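Local coordinates for LPXTG cell wall surface protein (Streptococcus gordonii, PDB 4IGB), which is a peptidoglycan-anchored surface protein, represented by its N-terminal N1 and N2 domains, that probably mediates adhesion of the bacterium to host surfaces, at residues C[23-28]-C[255-260]. Residues are numbered along the deposited sequence; the frame is centred on the assembly and turned at random.
With NA (sodium ion), chain R.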
loop_
_atom_site.group_PDB
_atom_site.type_symbol
_atom_site.label_atom_id
_atom_site.label_comp_id
_atom_site.label_asym_id
_atom_site.label_seq_id
_atom_site.Cartn_x
_atom_site.Cartn_y
_atom_site.Cartn_z
ATOM N N ASP C 23 -12.665 8.835 8.087
ATOM C CA ASP C 23 -13.363 8.680 6.814
ATOM C C ASP C 23 -12.421 8.147 5.739
ATOM O O ASP C 23 -11.557 8.859 5.219
ATOM C CB ASP C 23 -14.007 10.002 6.382
ATOM C CG ASP C 23 -14.596 9.942 4.990
ATOM O OD1 ASP C 23 -14.672 8.840 4.399
ATOM O OD2 ASP C 23 -14.992 11.008 4.486
ATOM N N ILE C 24 -12.591 6.880 5.415
ATOM C CA ILE C 24 -11.658 6.201 4.528
ATOM C C ILE C 24 -11.693 6.758 3.105
ATOM O O ILE C 24 -10.716 6.638 2.377
ATOM C CB ILE C 24 -11.884 4.688 4.566
ATOM C CG1 ILE C 24 -11.624 4.184 5.997
ATOM C CG2 ILE C 24 -10.969 3.973 3.568
ATOM C CD1 ILE C 24 -11.878 2.731 6.216
ATOM N N SER C 25 -12.803 7.400 2.734
ATOM C CA SER C 25 -12.954 7.965 1.396
ATOM C C SER C 25 -12.134 9.237 1.194
ATOM O O SER C 25 -11.880 9.641 0.062
ATOM C CB SER C 25 -14.430 8.235 1.075
ATOM O OG SER C 25 -14.958 9.275 1.885
ATOM N N THR C 26 -11.707 9.866 2.282
ATOM C CA THR C 26 -10.938 11.099 2.159
ATOM C C THR C 26 -9.518 11.006 2.738
ATOM O O THR C 26 -8.915 12.015 3.114
ATOM C CB THR C 26 -11.693 12.290 2.777
ATOM O OG1 THR C 26 -11.881 12.058 4.175
ATOM C CG2 THR C 26 -13.056 12.445 2.100
ATOM N N LEU C 27 -8.979 9.794 2.808
ATOM C CA LEU C 27 -7.583 9.644 3.180
ATOM C C LEU C 27 -6.777 10.490 2.210
ATOM O O LEU C 27 -7.223 10.738 1.096
ATOM C CB LEU C 27 -7.170 8.175 3.091
ATOM C CG LEU C 27 -7.751 7.268 4.178
ATOM C CD1 LEU C 27 -7.419 5.817 3.881
ATOM C CD2 LEU C 27 -7.212 7.675 5.546
ATOM N N ASP C 28 -5.601 10.952 2.624
ATOM C CA ASP C 28 -4.735 11.691 1.708
ATOM C C ASP C 28 -3.520 10.849 1.317
ATOM O O ASP C 28 -2.411 11.352 1.193
ATOM C CB ASP C 28 -4.295 13.014 2.337
ATOM C CG ASP C 28 -3.466 13.873 1.391
ATOM O OD1 ASP C 28 -3.600 13.710 0.160
ATOM O OD2 ASP C 28 -2.678 14.715 1.880
ATOM N N GLU C 255 -18.884 2.949 0.096
ATOM C CA GLU C 255 -18.063 1.911 -0.505
ATOM C C GLU C 255 -16.717 1.814 0.213
ATOM O O GLU C 255 -16.139 0.735 0.300
ATOM C CB GLU C 255 -17.886 2.169 -2.001
ATOM C CG GLU C 255 -19.129 1.824 -2.813
ATOM C CD GLU C 255 -19.048 2.311 -4.244
ATOM O OE1 GLU C 255 -18.142 3.111 -4.546
ATOM O OE2 GLU C 255 -19.893 1.900 -5.065
ATOM N N ASN C 256 -16.255 2.944 0.746
ATOM C CA ASN C 256 -15.035 2.989 1.545
ATOM C C ASN C 256 -15.280 2.633 3.002
ATOM O O ASN C 256 -14.599 1.784 3.559
ATOM C CB ASN C 256 -14.396 4.373 1.480
ATOM C CG ASN C 256 -13.608 4.600 0.201
ATOM O OD1 ASN C 256 -12.418 4.292 0.132
ATOM N ND2 ASN C 256 -14.268 5.142 -0.820
ATOM N N ASN C 257 -16.257 3.295 3.616
ATOM C CA ASN C 257 -16.460 3.213 5.056
ATOM C C ASN C 257 -17.332 2.059 5.517
ATOM O O ASN C 257 -17.113 1.505 6.598
ATOM C CB ASN C 257 -17.031 4.529 5.576
ATOM C CG ASN C 257 -16.038 5.651 5.504
ATOM O OD1 ASN C 257 -14.919 5.534 6.009
ATOM N ND2 ASN C 257 -16.433 6.757 4.869
ATOM N N VAL C 258 -18.313 1.686 4.699
ATOM C CA VAL C 258 -19.227 0.604 5.050
ATOM C C VAL C 258 -18.751 -0.755 4.523
ATOM O O VAL C 258 -18.827 -1.763 5.230
ATOM C CB VAL C 258 -20.681 0.907 4.559
ATOM C CG1 VAL C 258 -21.628 -0.248 4.875
ATOM C CG2 VAL C 258 -21.200 2.200 5.195
ATOM N N SER C 259 -18.251 -0.790 3.291
ATOM C CA SER C 259 -17.887 -2.065 2.671
ATOM C C SER C 259 -16.470 -2.027 2.103
ATOM O O SER C 259 -16.173 -2.671 1.092
ATOM C CB SER C 259 -18.883 -2.426 1.566
ATOM O OG SER C 259 -18.786 -1.502 0.500
ATOM N N GLY C 260 -15.599 -1.286 2.776
ATOM C CA GLY C 260 -14.210 -1.180 2.389
ATOM C C GLY C 260 -13.327 -1.098 3.624
ATOM O O GLY C 260 -13.815 -1.036 4.751
HETATM NA NA NA R . -21.632 -0.153 -5.075
#
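Ser25 and Asn256 bring the two backbones within 5.4 Å, CA to CA, where the loop 23-28, between strands 15-20 and 30-31, meets Asn256 and Asn257 of helix 252-257. Inside the loop, Thr26 N bonds back to Asp23 O, and an Asx turn, Ser25 N to Asp23 OD1, tightens the same bend.

The grip comes from one amide. Asn257 uses both ends of its side chain: ND2 donates to Asp23 OD1 at 2.8 Å, nearly straight at 171°, while OD1 takes the backbone N of Ile24, also at 2.8 Å. This pair of bonds fixes the rotation of the amide. Asp23 OD1 lies almost in the amide plane of Asn257, yet ND2 reaches that oxygen from above the carboxylate, 49° out of its plane. The same oxygen also accepts Ser25 OG at 2.6 Å, on the syn side, so three donors converge on it. With CG of Asp23 anti to its own N (chi1 173°), OD1 can serve both the turn and Asn257.

The Asn256 amide packs against Ser25, CG lying 3.6 Å from Ser25 CA; its own polar ends are held by Ser252 O and Lys196 NZ. The branched side chain of Ile24 packs against both asparagines, CG2 lying 3.7 Å from Asn256 OD1 and CB 3.5 Å from Asn257 OD1.

Next door, Glu255 OE2 binds the sodium ion at 2.7 Å together with Asp199 and Thr249. The contact thus joins an Asx turn to a short helix that also carries the sodium ligand Glu255, within the N-terminal domain.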